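Local coordinates for lactaldehyde dehydrogenase (Escherichia coli, PDB 2IMP), which catalyses the irreversible, NAD-dependent oxidation of L-lactaldehyde to L-lactate and also oxidises glycolaldehyde, serving L-fucose and L-rhamnose breakdown, at residues T147-W152 with V174-E179; N184-A189 with F202-G207; M261-L266 with Y416-N421; G410-I415 with E434-R439. All blocks are in the same frame, centred on the assembly; numbering follows the deposited sequence.

Contact 1. Residues T147-W152 with V174-E179. With NAI (1,4-dihydronicotinamide adenine dinucleotide), chain D.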
loop_
_atom_site.group_PDB
_atom_site.type_symbol
_atom_site.label_atom_id
_atom_site.label_comp_id
_atom_site.label_asym_id
_atom_site.label_seq_id
_atom_site.Cartn_x
_atom_site.Cartn_y
_atom_site.Cartn_z
ATOM N N THR A 147 19.027 10.587 16.636
ATOM C CA THR A 147 19.501 11.929 16.906
ATOM C C THR A 147 19.167 12.907 15.778
ATOM O O THR A 147 19.025 12.509 14.616
ATOM C CB THR A 147 21.033 11.954 17.173
ATOM O OG1 THR A 147 21.741 11.499 16.011
ATOM C CG2 THR A 147 21.384 11.041 18.345
ATOM N N GLY A 148 19.023 14.176 16.143
ATOM C CA GLY A 148 18.699 15.192 15.167
ATOM C C GLY A 148 19.602 16.398 15.301
ATOM O O GLY A 148 19.765 16.966 16.382
ATOM N N ILE A 149 20.202 16.777 14.187
ATOM C CA ILE A 149 21.082 17.927 14.130
ATOM C C ILE A 149 20.441 19.009 13.237
ATOM O O ILE A 149 20.253 18.796 12.037
ATOM C CB ILE A 149 22.457 17.490 13.594
ATOM C CG1 ILE A 149 23.010 16.372 14.490
ATOM C CG2 ILE A 149 23.403 18.662 13.557
ATOM C CD1 ILE A 149 24.300 15.745 13.999
ATOM N N LEU A 150 20.101 20.148 13.831
ATOM C CA LEU A 150 19.397 21.193 13.097
ATOM C C LEU A 150 20.194 22.424 12.609
ATOM O O LEU A 150 21.188 22.824 13.211
ATOM C CB LEU A 150 18.217 21.677 13.941
ATOM C CG LEU A 150 17.539 20.605 14.798
ATOM C CD1 LEU A 150 16.443 21.265 15.621
ATOM C CD2 LEU A 150 16.977 19.483 13.920
ATOM N N PRO A 151 19.727 23.036 11.507
ATOM C CA PRO A 151 20.316 24.215 10.873
ATOM C C PRO A 151 19.664 25.498 11.444
ATOM O O PRO A 151 18.751 25.415 12.271
ATOM C CB PRO A 151 19.967 24.006 9.409
ATOM C CG PRO A 151 18.561 23.505 9.513
ATOM C CD PRO A 151 18.647 22.488 10.664
ATOM N N TRP A 152 20.129 26.663 10.995
ATOM C CA TRP A 152 19.569 27.932 11.471
ATOM C C TRP A 152 18.265 28.364 10.772
ATOM O O TRP A 152 17.507 29.165 11.316
ATOM C CB TRP A 152 20.574 29.071 11.326
ATOM C CG TRP A 152 21.002 29.272 9.937
ATOM C CD1 TRP A 152 22.032 28.731 9.399
ATOM C CD2 TRP A 152 20.346 30.033 8.908
ATOM N NE1 TRP A 152 22.146 29.070 8.062
ATOM C CE2 TRP A 152 21.120 29.883 7.735
ATOM C CE3 TRP A 152 19.216 30.822 8.867
ATOM C CZ2 TRP A 152 20.776 30.478 6.525
ATOM C CZ3 TRP A 152 18.870 31.414 7.670
ATOM C CH2 TRP A 152 19.657 31.246 6.510
ATOM N N VAL A 174 17.567 12.549 20.685
ATOM C CA VAL A 174 18.460 13.553 21.218
ATOM C C VAL A 174 18.686 14.602 20.138
ATOM O O VAL A 174 19.223 14.302 19.069
ATOM C CB VAL A 174 19.844 12.989 21.612
ATOM C CG1 VAL A 174 20.734 14.134 22.098
ATOM C CG2 VAL A 174 19.704 11.933 22.699
ATOM N N ILE A 175 18.252 15.820 20.406
ATOM C CA ILE A 175 18.393 16.884 19.440
ATOM C C ILE A 175 19.424 17.974 19.784
ATOM O O ILE A 175 19.576 18.368 20.942
ATOM C CB ILE A 175 17.022 17.566 19.206
ATOM C CG1 ILE A 175 16.133 16.645 18.366
ATOM C CG2 ILE A 175 17.207 18.932 18.560
ATOM C CD1 ILE A 175 14.748 17.169 18.155
ATOM N N LYS A 176 20.142 18.421 18.759
ATOM C CA LYS A 176 21.083 19.522 18.901
ATOM C C LYS A 176 20.733 20.627 17.911
ATOM O O LYS A 176 20.853 20.447 16.701
ATOM C CB LYS A 176 22.533 19.111 18.646
ATOM C CG LYS A 176 23.504 20.264 18.974
ATOM C CD LYS A 176 24.904 20.062 18.418
ATOM C CE LYS A 176 25.015 20.527 16.978
ATOM N NZ LYS A 176 24.823 22.009 16.849
ATOM N N PRO A 177 20.263 21.773 18.413
ATOM C CA PRO A 177 19.920 22.848 17.486
ATOM C C PRO A 177 21.216 23.515 16.991
ATOM O O PRO A 177 22.297 23.232 17.506
ATOM C CB PRO A 177 19.101 23.787 18.356
ATOM C CG PRO A 177 19.833 23.697 19.685
ATOM C CD PRO A 177 20.103 22.197 19.818
ATOM N N SER A 178 21.106 24.363 15.977
ATOM C CA SER A 178 22.276 25.091 15.508
ATOM C C SER A 178 22.762 26.042 16.616
ATOM O O SER A 178 21.937 26.557 17.376
ATOM C CB SER A 178 21.923 25.917 14.267
ATOM O OG SER A 178 22.858 26.968 14.061
ATOM N N GLU A 179 24.069 26.254 16.724
ATOM C CA GLU A 179 24.578 27.163 17.743
ATOM C C GLU A 179 24.117 28.625 17.541
ATOM O O GLU A 179 24.185 29.439 18.459
ATOM C CB GLU A 179 26.111 27.119 17.803
ATOM C CG GLU A 179 26.816 27.364 16.478
ATOM C CD GLU A 179 27.151 26.072 15.750
ATOM O OE1 GLU A 179 28.353 25.831 15.508
ATOM O OE2 GLU A 179 26.217 25.296 15.428
HETATM P PA NAI D . 25.502 23.639 8.779
HETATM O O1A NAI D . 25.761 22.301 8.223
HETATM O O2A NAI D . 26.758 24.515 8.844
HETATM O O5B NAI D . 24.862 23.483 10.235
HETATM C C5B NAI D . 23.697 22.720 10.506
HETATM C C4B NAI D . 23.871 21.832 11.749
HETATM O O4B NAI D . 24.915 20.874 11.564
HETATM C C3B NAI D . 24.241 22.597 13.029
HETATM O O3B NAI D . 23.487 22.099 14.131
HETATM C C2B NAI D . 25.736 22.371 13.137
HETATM O O2B NAI D . 26.290 22.545 14.415
HETATM C C1B NAI D . 25.884 20.968 12.605
HETATM N N9A NAI D . 27.248 20.660 12.083
HETATM C C8A NAI D . 28.141 21.445 11.354
HETATM N N7A NAI D . 29.272 20.713 11.116
HETATM C C5A NAI D . 29.121 19.491 11.674
HETATM C C6A NAI D . 29.952 18.353 11.736
HETATM N N6A NAI D . 31.160 18.357 11.178
HETATM N N1A NAI D . 29.496 17.206 12.404
HETATM C C2A NAI D . 28.226 17.188 12.999
HETATM N N3A NAI D . 27.405 18.325 12.932
HETATM C C4A NAI D . 27.848 19.450 12.277
HETATM O O3 NAI D . 24.375 24.277 7.832
HETATM P PN NAI D . 23.532 25.630 8.080
HETATM O O1N NAI D . 22.921 25.634 9.421
HETATM O O2N NAI D . 22.609 25.782 6.905
HETATM O O5D NAI D . 24.706 26.737 7.942
HETATM C C5D NAI D . 25.304 27.433 9.006
HETATM C C4D NAI D . 26.378 28.312 8.410
HETATM O O4D NAI D . 27.185 28.837 9.461
HETATM C C3D NAI D . 27.404 27.852 7.349
HETATM O O3D NAI D . 27.072 28.392 6.084
HETATM C C2D NAI D . 28.748 28.320 7.843
HETATM O O2D NAI D . 29.565 28.833 6.815
HETATM C C1D NAI D . 28.377 29.337 8.895
HETATM N N1N NAI D . 29.485 29.506 9.889
HETATM C C2N NAI D . 29.523 28.619 10.971
HETATM C C3N NAI D . 30.552 28.741 11.943
HETATM C C7N NAI D . 30.609 27.796 13.123
HETATM O O7N NAI D . 31.628 27.950 14.054
HETATM N N7N NAI D . 29.727 26.815 13.321
HETATM C C4N NAI D . 31.529 29.780 11.786
HETATM C C5N NAI D . 31.474 30.672 10.676
HETATM C C6N NAI D . 30.435 30.520 9.730
HETATM O O HOH W 1 18.427 25.230 15.142
#
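Gly-148 and Lys-176 meet on adjacent parallel strands, where Lys-176 N gives an almost straight bond (171°) to Gly-148 O. The Lys-176 side chain leaves on the face it shares with Ile-149. Lys-176 CB lies 4.2 Å from Gly-148 O; CG and CD continue extended, and bends at chi3 (85°) and chi4 (65°) bring Lys-176 CE to 4.2 Å from Ile-149 CG2 and curl Lys-176 NZ back to Pro-177 O, 2.9 Å away. Lys-176 NZ also donates to both adenosine-ribose hydroxyls of NADH, O2B at 2.9 Å and O3B at 3.0 Å, and bonds Gly-207 O. The cofactor's O3B donates to Leu-150 O (2.6 Å), while O2B donates to Glu-179 OE2; both hydroxyls are thus engaged, as suits NAD. A leucine here, with no amino group for O2B and O3B to share, would probably leave the ribose less firmly held. In this Rossmann-type sheet, helix 155-168 connects the two strands and covers Leu-150 and Ile-175, strand 222-227 flanks 147-149, and strand 202-204 flanks 174-176.

Contact 2. Residues N184-A189 with F202-G207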
loop_
_atom_site.group_PDB
_atom_site.type_symbol
_atom_site.label_atom_id
_atom_site.label_comp_id
_atom_site.label_asym_id
_atom_site.label_seq_id
_atom_site.Cartn_x
_atom_site.Cartn_y
_atom_site.Cartn_z
ATOM N N ASN A 184 14.844 29.063 20.329
ATOM C CA ASN A 184 13.561 28.468 20.010
ATOM C C ASN A 184 13.514 26.996 20.468
ATOM O O ASN A 184 12.465 26.490 20.864
ATOM C CB ASN A 184 13.307 28.551 18.503
ATOM C CG ASN A 184 14.302 27.743 17.702
ATOM O OD1 ASN A 184 14.142 26.519 17.552
ATOM N ND2 ASN A 184 15.329 28.388 17.194
ATOM N N ALA A 185 14.673 26.338 20.423
ATOM C CA ALA A 185 14.780 24.948 20.845
ATOM C C ALA A 185 14.655 24.789 22.373
ATOM O O ALA A 185 14.115 23.798 22.865
ATOM C CB ALA A 185 16.091 24.359 20.369
ATOM N N ILE A 186 15.183 25.767 23.108
ATOM C CA ILE A 186 15.059 25.748 24.555
ATOM C C ILE A 186 13.580 25.889 24.939
ATOM O O ILE A 186 13.092 25.225 25.843
ATOM C CB ILE A 186 15.868 26.904 25.216
ATOM C CG1 ILE A 186 17.358 26.561 25.217
ATOM C CG2 ILE A 186 15.378 27.144 26.655
ATOM C CD1 ILE A 186 17.706 25.362 26.070
ATOM N N ALA A 187 12.883 26.766 24.224
ATOM C CA ALA A 187 11.465 26.954 24.463
ATOM C C ALA A 187 10.694 25.642 24.166
ATOM O O ALA A 187 9.737 25.293 24.857
ATOM C CB ALA A 187 10.936 28.093 23.601
ATOM N N PHE A 188 11.138 24.923 23.138
ATOM C CA PHE A 188 10.512 23.646 22.814
ATOM C C PHE A 188 10.712 22.648 23.966
ATOM O O PHE A 188 9.788 21.931 24.346
ATOM C CB PHE A 188 11.098 23.068 21.515
ATOM C CG PHE A 188 10.372 21.841 21.016
ATOM C CD1 PHE A 188 10.530 20.610 21.646
ATOM C CD2 PHE A 188 9.527 21.923 19.914
ATOM C CE1 PHE A 188 9.849 19.477 21.186
ATOM C CE2 PHE A 188 8.843 20.798 19.448
ATOM C CZ PHE A 188 9.008 19.574 20.084
ATOM N N ALA A 189 11.927 22.625 24.513
ATOM C CA ALA A 189 12.238 21.741 25.631
ATOM C C ALA A 189 11.407 22.064 26.900
ATOM O O ALA A 189 10.980 21.161 27.624
ATOM C CB ALA A 189 13.733 21.806 25.954
ATOM N N PHE A 202 12.706 12.681 24.929
ATOM C CA PHE A 202 13.161 13.873 24.220
ATOM C C PHE A 202 14.293 14.567 24.991
ATOM O O PHE A 202 14.111 14.982 26.134
ATOM C CB PHE A 202 12.033 14.891 24.006
ATOM C CG PHE A 202 12.479 16.140 23.264
ATOM C CD1 PHE A 202 12.451 16.191 21.873
ATOM C CD2 PHE A 202 12.934 17.261 23.961
ATOM C CE1 PHE A 202 12.887 17.334 21.180
ATOM C CE2 PHE A 202 13.374 18.410 23.282
ATOM C CZ PHE A 202 13.343 18.450 21.889
ATOM N N ASN A 203 15.453 14.666 24.357
ATOM C CA ASN A 203 16.611 15.292 24.969
ATOM C C ASN A 203 17.190 16.429 24.107
ATOM O O ASN A 203 17.225 16.329 22.876
ATOM C CB ASN A 203 17.702 14.239 25.202
ATOM C CG ASN A 203 17.199 13.030 25.963
ATOM O OD1 ASN A 203 17.247 12.990 27.196
ATOM N ND2 ASN A 203 16.707 12.033 25.232
ATOM N N LEU A 204 17.628 17.501 24.751
ATOM C CA LEU A 204 18.210 18.609 24.015
ATOM C C LEU A 204 19.646 18.913 24.448
ATOM O O LEU A 204 19.888 19.273 25.602
ATOM C CB LEU A 204 17.363 19.878 24.183
ATOM C CG LEU A 204 17.812 21.089 23.342
ATOM C CD1 LEU A 204 17.294 20.943 21.923
ATOM C CD2 LEU A 204 17.274 22.382 23.939
ATOM N N VAL A 205 20.598 18.729 23.542
ATOM C CA VAL A 205 21.982 19.050 23.870
ATOM C C VAL A 205 22.463 20.287 23.094
ATOM O O VAL A 205 22.032 20.515 21.966
ATOM C CB VAL A 205 22.924 17.844 23.629
ATOM C CG1 VAL A 205 22.584 16.734 24.620
ATOM C CG2 VAL A 205 22.798 17.344 22.198
ATOM N N LEU A 206 23.329 21.084 23.710
ATOM C CA LEU A 206 23.789 22.315 23.081
ATOM C C LEU A 206 25.296 22.408 22.810
ATOM O O LEU A 206 26.111 22.035 23.656
ATOM C CB LEU A 206 23.352 23.498 23.947
ATOM C CG LEU A 206 21.852 23.536 24.266
ATOM C CD1 LEU A 206 21.584 24.499 25.407
ATOM C CD2 LEU A 206 21.075 23.934 23.018
ATOM N N GLY A 207 25.649 22.919 21.632
ATOM C CA GLY A 207 27.051 23.055 21.285
ATOM C C GLY A 207 27.334 23.164 19.798
ATOM O O GLY A 207 26.428 23.369 18.981
#
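Phe-188 of the helix and Phe-202 of the strand set their rings obliquely, planes at 36° and centroids 5.1 Å apart. The approach is lopsided: Phe-188 CE1 sits over one face of the Phe-202 ring, displaced toward its rim, and the neighbouring Phe-188 CD1 comes to 3.6 Å from Phe-202 CZ. Two residues along the strand, Leu-204 sends its branches in different directions. CG lies anti to the backbone N (chi1 -175°), which carries the side chain to the helix; Leu-204 CD1 then meets Ala-185 CB at 3.9 Å, whereas Leu-204 CD2 reaches Ile-186 CD1 at 3.7 Å and Ala-189 CB at 4.1 Å. Ile-186 crosses both Leu-204 and Leu-206 at about a right angle, and its CD1 touches Leu-206 CD1 at 4.0 Å. No hydrogen bond passes between helix and strand; the joint is apolar van der Waals packing of small, branched and aromatic side chains. Beyond it, Phe-188 packs on Ile-159 and Met-163 of helix 155-168, and Leu-206 leans on the cofactor-binding Pro-177. Helix 184-189 runs roughly antiparallel to strand 202-204, axes 9.3 Å apart, as expected in the beta-alpha-beta crossover of a Rossmann-type nucleotide-binding domain.

Contact 3. Residues M261-L266 with Y416-N421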
loop_
_atom_site.group_PDB
_atom_site.type_symbol
_atom_site.label_atom_id
_atom_site.label_comp_id
_atom_site.label_asym_id
_atom_site.label_seq_id
_atom_site.Cartn_x
_atom_site.Cartn_y
_atom_site.Cartn_z
ATOM N N MET A 261 8.507 29.505 -19.332
ATOM C CA MET A 261 8.275 29.389 -20.766
ATOM C C MET A 261 7.604 30.642 -21.373
ATOM O O MET A 261 7.091 31.488 -20.642
ATOM C CB MET A 261 7.417 28.156 -21.058
ATOM C CG MET A 261 8.025 26.851 -20.567
ATOM S SD MET A 261 9.692 26.565 -21.202
ATOM C CE MET A 261 9.311 25.947 -22.843
ATOM N N ASP A 262 7.627 30.762 -22.696
ATOM C CA ASP A 262 7.003 31.915 -23.331
ATOM C C ASP A 262 5.483 31.977 -23.092
ATOM O O ASP A 262 4.928 33.045 -22.843
ATOM C CB ASP A 262 7.278 31.927 -24.842
ATOM C CG ASP A 262 8.738 32.208 -25.176
ATOM O OD1 ASP A 262 9.381 32.994 -24.448
ATOM O OD2 ASP A 262 9.237 31.653 -26.178
ATOM N N ASP A 263 4.839 30.817 -23.165
ATOM C CA ASP A 263 3.401 30.712 -22.958
ATOM C C ASP A 263 3.011 30.686 -21.472
ATOM O O ASP A 263 1.951 30.183 -21.104
ATOM C CB ASP A 263 2.878 29.439 -23.622
ATOM C CG ASP A 263 3.236 28.190 -22.840
ATOM O OD1 ASP A 263 4.384 28.107 -22.356
ATOM O OD2 ASP A 263 2.376 27.294 -22.712
ATOM N N ALA A 264 3.880 31.232 -20.631
ATOM C CA ALA A 264 3.636 31.248 -19.200
ATOM C C ALA A 264 2.942 32.503 -18.661
ATOM O O ALA A 264 3.200 33.616 -19.120
ATOM C CB ALA A 264 4.946 31.046 -18.458
ATOM N N ASP A 265 2.057 32.303 -17.691
ATOM C CA ASP A 265 1.375 33.415 -17.059
ATOM C C ASP A 265 2.405 34.340 -16.378
ATOM O O ASP A 265 2.750 34.140 -15.214
ATOM C CB ASP A 265 0.383 32.887 -16.017
ATOM C CG ASP A 265 -0.472 33.982 -15.408
ATOM O OD1 ASP A 265 0.088 34.950 -14.850
ATOM O OD2 ASP A 265 -1.714 33.868 -15.481
ATOM N N LEU A 266 2.904 35.318 -17.130
ATOM C CA LEU A 266 3.901 36.251 -16.622
ATOM C C LEU A 266 3.642 36.768 -15.195
ATOM O O LEU A 266 4.540 36.761 -14.355
ATOM C CB LEU A 266 4.045 37.440 -17.578
ATOM C CG LEU A 266 5.077 38.503 -17.186
ATOM C CD1 LEU A 266 6.425 37.848 -16.910
ATOM C CD2 LEU A 266 5.203 39.527 -18.307
ATOM N N TYR A 416 6.795 27.093 -15.388
ATOM C CA TYR A 416 5.583 27.843 -15.695
ATOM C C TYR A 416 5.216 27.798 -17.179
ATOM O O TYR A 416 5.942 28.301 -18.030
ATOM C CB TYR A 416 5.740 29.290 -15.240
ATOM C CG TYR A 416 6.137 29.392 -13.792
ATOM C CD1 TYR A 416 7.454 29.165 -13.396
ATOM C CD2 TYR A 416 5.185 29.641 -12.804
ATOM C CE1 TYR A 416 7.816 29.178 -12.052
ATOM C CE2 TYR A 416 5.537 29.655 -11.455
ATOM C CZ TYR A 416 6.854 29.421 -11.089
ATOM O OH TYR A 416 7.210 29.408 -9.759
ATOM N N THR A 417 4.080 27.179 -17.466
ATOM C CA THR A 417 3.614 27.021 -18.829
ATOM C C THR A 417 2.126 26.640 -18.879
ATOM O O THR A 417 1.529 26.318 -17.849
ATOM C CB THR A 417 4.437 25.921 -19.543
ATOM O OG1 THR A 417 3.967 25.737 -20.882
ATOM C CG2 THR A 417 4.315 24.604 -18.791
ATOM N N GLN A 418 1.542 26.673 -20.071
ATOM C CA GLN A 418 0.137 26.333 -20.217
ATOM C C GLN A 418 -0.119 25.181 -21.217
ATOM O O GLN A 418 -1.271 24.826 -21.505
ATOM C CB GLN A 418 -0.646 27.584 -20.623
ATOM C CG GLN A 418 -0.302 28.793 -19.750
ATOM C CD GLN A 418 -1.141 30.014 -20.089
ATOM O OE1 GLN A 418 -1.770 30.607 -19.196
ATOM N NE2 GLN A 418 -1.142 30.419 -21.346
ATOM N N ASN A 419 0.968 24.605 -21.727
ATOM C CA ASN A 419 0.870 23.509 -22.685
ATOM C C ASN A 419 0.962 22.089 -22.045
ATOM O O ASN A 419 1.944 21.750 -21.377
ATOM C CB ASN A 419 1.948 23.678 -23.760
ATOM C CG ASN A 419 1.876 22.607 -24.841
ATOM O OD1 ASN A 419 2.281 21.460 -24.629
ATOM N ND2 ASN A 419 1.354 22.979 -26.008
ATOM N N LEU A 420 -0.073 21.283 -22.253
ATOM C CA LEU A 420 -0.088 19.940 -21.691
ATOM C C LEU A 420 1.208 19.153 -21.963
ATOM O O LEU A 420 1.801 18.580 -21.048
ATOM C CB LEU A 420 -1.293 19.149 -22.220
ATOM C CG LEU A 420 -1.407 17.694 -21.746
ATOM C CD1 LEU A 420 -1.503 17.651 -20.230
ATOM C CD2 LEU A 420 -2.625 17.034 -22.374
ATOM N N ASN A 421 1.638 19.149 -23.220
ATOM C CA ASN A 421 2.850 18.435 -23.596
ATOM C C ASN A 421 4.120 18.958 -22.884
ATOM O O ASN A 421 4.967 18.171 -22.449
ATOM C CB ASN A 421 3.040 18.499 -25.112
ATOM C CG ASN A 421 3.465 17.171 -25.697
ATOM O OD1 ASN A 421 4.568 16.684 -25.433
ATOM N ND2 ASN A 421 2.585 16.567 -26.490
#
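Met-261 N reaches Tyr-416 O at 3.1 Å, in the carbonyl plane, and a type I beta turn from Met-261 to Ala-264 then swings the chain round beside Thr-417. The motif is a pair of loops at the C-terminal ends of neighbouring parallel strands, 257-260 and 409-416, in the catalytic domain, each loop leading into a helix. The carboxylate of Asp-263 ties the two together. With CG turned between the backbone N and the carbonyl carbon (chi1 75°), it faces the other loop: Asp-263 OD1 accepts the Thr-417 OG1 hydroxyl at 2.8 Å through its syn lone pair, while Asp-263 OD2 is met by Gln-418 N at 2.8 Å from well above the carboxylate plane. A valine in place of Asp-263 would probably leave Gln-418 N without its acceptor and the Thr-417 hydroxyl free to turn. Apolar atoms pack beside this grip. Met-261 and Thr-417 lie side by side, CG to CB 3.8 Å, and Ala-264 CB lies 3.0 Å from Tyr-416 O and touches Tyr-416 CB. Asp-265 and Asn-419 are N-caps of the following helices, bonding Leu-268 N and Val-422 N, and Gln-418 and Leu-420 make backbone hydrogen bonds to a neighbouring subunit. Thr-417 OG1, already donating to Asp-263, receives a weak but straight bond from Asn-419 N at 3.3 Å.

Contact 4. Residues G410-I415 with E434-R439. With SO4 (sulfate ion), chain B.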
loop_
_atom_site.group_PDB
_atom_site.type_symbol
_atom_site.label_atom_id
_atom_site.label_comp_id
_atom_site.label_asym_id
_atom_site.label_seq_id
_atom_site.Cartn_x
_atom_site.Cartn_y
_atom_site.Cartn_z
ATOM N N GLY A 410 19.536 18.123 -6.262
ATOM C CA GLY A 410 18.290 17.759 -6.907
ATOM C C GLY A 410 17.127 17.654 -5.946
ATOM O O GLY A 410 16.409 16.662 -5.933
ATOM N N LEU A 411 16.948 18.684 -5.129
ATOM C CA LEU A 411 15.862 18.707 -4.172
ATOM C C LEU A 411 14.537 19.286 -4.730
ATOM O O LEU A 411 13.532 18.587 -4.787
ATOM C CB LEU A 411 16.290 19.495 -2.928
ATOM C CG LEU A 411 15.277 19.615 -1.785
ATOM C CD1 LEU A 411 14.821 18.231 -1.329
ATOM C CD2 LEU A 411 15.915 20.384 -0.630
ATOM N N THR A 412 14.572 20.546 -5.162
ATOM C CA THR A 412 13.383 21.223 -5.674
ATOM C C THR A 412 13.530 21.890 -7.065
ATOM O O THR A 412 14.591 22.403 -7.411
ATOM C CB THR A 412 12.920 22.321 -4.684
ATOM O OG1 THR A 412 12.754 21.753 -3.379
ATOM C CG2 THR A 412 11.599 22.928 -5.132
ATOM N N SER A 413 12.445 21.870 -7.832
ATOM C CA SER A 413 12.394 22.480 -9.159
ATOM C C SER A 413 11.001 23.073 -9.483
ATOM O O SER A 413 10.020 22.775 -8.798
ATOM C CB SER A 413 12.757 21.453 -10.239
ATOM O OG SER A 413 11.771 20.441 -10.340
ATOM N N SER A 414 10.928 23.900 -10.523
ATOM C CA SER A 414 9.660 24.499 -10.915
ATOM C C SER A 414 9.590 24.974 -12.378
ATOM O O SER A 414 10.603 25.336 -12.979
ATOM C CB SER A 414 9.324 25.677 -9.997
ATOM O OG SER A 414 10.192 26.773 -10.222
ATOM N N ILE A 415 8.385 24.962 -12.931
ATOM C CA ILE A 415 8.173 25.410 -14.297
ATOM C C ILE A 415 6.813 26.100 -14.502
ATOM O O ILE A 415 5.822 25.747 -13.858
ATOM C CB ILE A 415 8.303 24.238 -15.300
ATOM C CG1 ILE A 415 8.220 24.772 -16.734
ATOM C CG2 ILE A 415 7.224 23.204 -15.041
ATOM C CD1 ILE A 415 8.487 23.736 -17.805
ATOM N N GLU A 434 11.372 17.119 -6.149
ATOM C CA GLU A 434 10.152 17.909 -6.219
ATOM C C GLU A 434 10.070 18.834 -7.449
ATOM O O GLU A 434 11.064 19.445 -7.857
ATOM C CB GLU A 434 9.999 18.783 -4.968
ATOM C CG GLU A 434 10.009 18.042 -3.646
ATOM C CD GLU A 434 9.949 18.990 -2.459
ATOM O OE1 GLU A 434 10.513 20.102 -2.558
ATOM O OE2 GLU A 434 9.351 18.618 -1.429
ATOM N N THR A 435 8.879 18.919 -8.026
ATOM C CA THR A 435 8.640 19.789 -9.164
ATOM C C THR A 435 7.325 20.574 -9.025
ATOM O O THR A 435 6.240 19.986 -9.021
ATOM C CB THR A 435 8.587 19.008 -10.499
ATOM O OG1 THR A 435 9.848 18.377 -10.746
ATOM C CG2 THR A 435 8.285 19.960 -11.655
ATOM N N TYR A 436 7.438 21.888 -8.889
ATOM C CA TYR A 436 6.263 22.736 -8.765
ATOM C C TYR A 436 5.809 23.335 -10.100
ATOM O O TYR A 436 6.598 23.949 -10.815
ATOM C CB TYR A 436 6.519 23.870 -7.773
ATOM C CG TYR A 436 6.756 23.398 -6.366
ATOM C CD1 TYR A 436 8.024 23.006 -5.948
ATOM C CD2 TYR A 436 5.704 23.315 -5.455
ATOM C CE1 TYR A 436 8.243 22.545 -4.653
ATOM C CE2 TYR A 436 5.908 22.856 -4.160
ATOM C CZ TYR A 436 7.180 22.471 -3.766
ATOM O OH TYR A 436 7.391 22.013 -2.486
ATOM N N ILE A 437 4.539 23.135 -10.421
ATOM C CA ILE A 437 3.983 23.653 -11.657
ATOM C C ILE A 437 2.977 24.813 -11.457
ATOM O O ILE A 437 1.937 24.648 -10.809
ATOM C CB ILE A 437 3.310 22.523 -12.454
ATOM C CG1 ILE A 437 4.331 21.411 -12.717
ATOM C CG2 ILE A 437 2.761 23.065 -13.774
ATOM C CD1 ILE A 437 3.774 20.237 -13.486
ATOM N N ASN A 438 3.318 25.970 -12.017
ATOM C CA ASN A 438 2.491 27.168 -11.932
ATOM C C ASN A 438 2.045 27.581 -10.509
ATOM O O ASN A 438 0.876 27.876 -10.267
ATOM C CB ASN A 438 1.266 27.030 -12.841
ATOM C CG ASN A 438 1.639 26.977 -14.313
ATOM O OD1 ASN A 438 2.571 27.651 -14.752
ATOM N ND2 ASN A 438 0.905 26.183 -15.082
ATOM N N ARG A 439 3.007 27.591 -9.595
ATOM C CA ARG A 439 2.811 27.988 -8.205
ATOM C C ARG A 439 4.156 28.147 -7.476
ATOM O O ARG A 439 5.193 27.757 -8.009
ATOM C CB ARG A 439 1.943 26.972 -7.450
ATOM C CG ARG A 439 2.491 25.555 -7.432
ATOM C CD ARG A 439 2.064 24.800 -6.165
ATOM N NE ARG A 439 2.805 25.255 -4.988
ATOM C CZ ARG A 439 2.711 24.716 -3.774
ATOM N NH1 ARG A 439 1.900 23.686 -3.552
ATOM N NH2 ARG A 439 3.440 25.206 -2.775
HETATM S S SO4 B . 17.879 21.792 -5.761
HETATM O O1 SO4 B . 19.292 22.061 -5.473
HETATM O O2 SO4 B . 17.088 21.928 -4.522
HETATM O O3 SO4 B . 17.387 22.717 -6.784
HETATM O O4 SO4 B . 17.769 20.442 -6.310
#
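Tyr-436 N donates to Ser-413 O at 2.7 Å along the backbone, then Ile-415 N to Tyr-436 O and Asn-438 N to Ile-415 O. Hydroxyls add a second set. Ser-413 OG, placed between its backbone N and carbonyl carbon (chi1 67°), donates to Glu-434 O at 2.8 Å and accepts from Thr-435 OG1 at 2.9 Å. Thr-412 OG1 meets Glu-434 OE1 at 2.9 Å, close to the line of the C-O bond; Glu-434 OE2 bonds ND1 of the lactate-binding His-449, so Thr-412 probably helps to position Glu-434 behind it. These strands are the two parallel arms of a beta-alpha-beta unit whose helix, 420-429, covers Ile-415 and Ile-437. Among apolar contacts, Thr-412 CG2 touches the edge of the Tyr-436 ring at CE1, 3.4 Å away, and Ile-415 CG2 lies alongside Ile-437 CG1 at 4.1 Å. Across the subunit interface, Tyr-436 stacks on Tyr-476 of a neighbouring subunit, and Thr-435 OG1 bonds Gln-473 of the same subunit.

The four contacts fall into two neighbourhoods. Contacts 1 and 2 share one sheet, where Ile-175 N and Asn-203 O of adjoining strands lie 2.7 Å apart; contacts 3 and 4 share strand 409-416 and meet again where Thr-417 O lies 2.8 Å from Asn-438 ND2. The centres of contacts 1 and 4 stand about 27 Å apart. Contacts 1, 2 and 4 are buried, but differently: contact 2 is purely apolar helix-on-sheet packing, contact 1 turns strand ends into a cofactor grip, and contact 4 lines its strands with hydroxyls next to a subunit interface. Contact 3, only partly buried, is held by a carboxylate bonding the other loop, beside a helix cap on each segment.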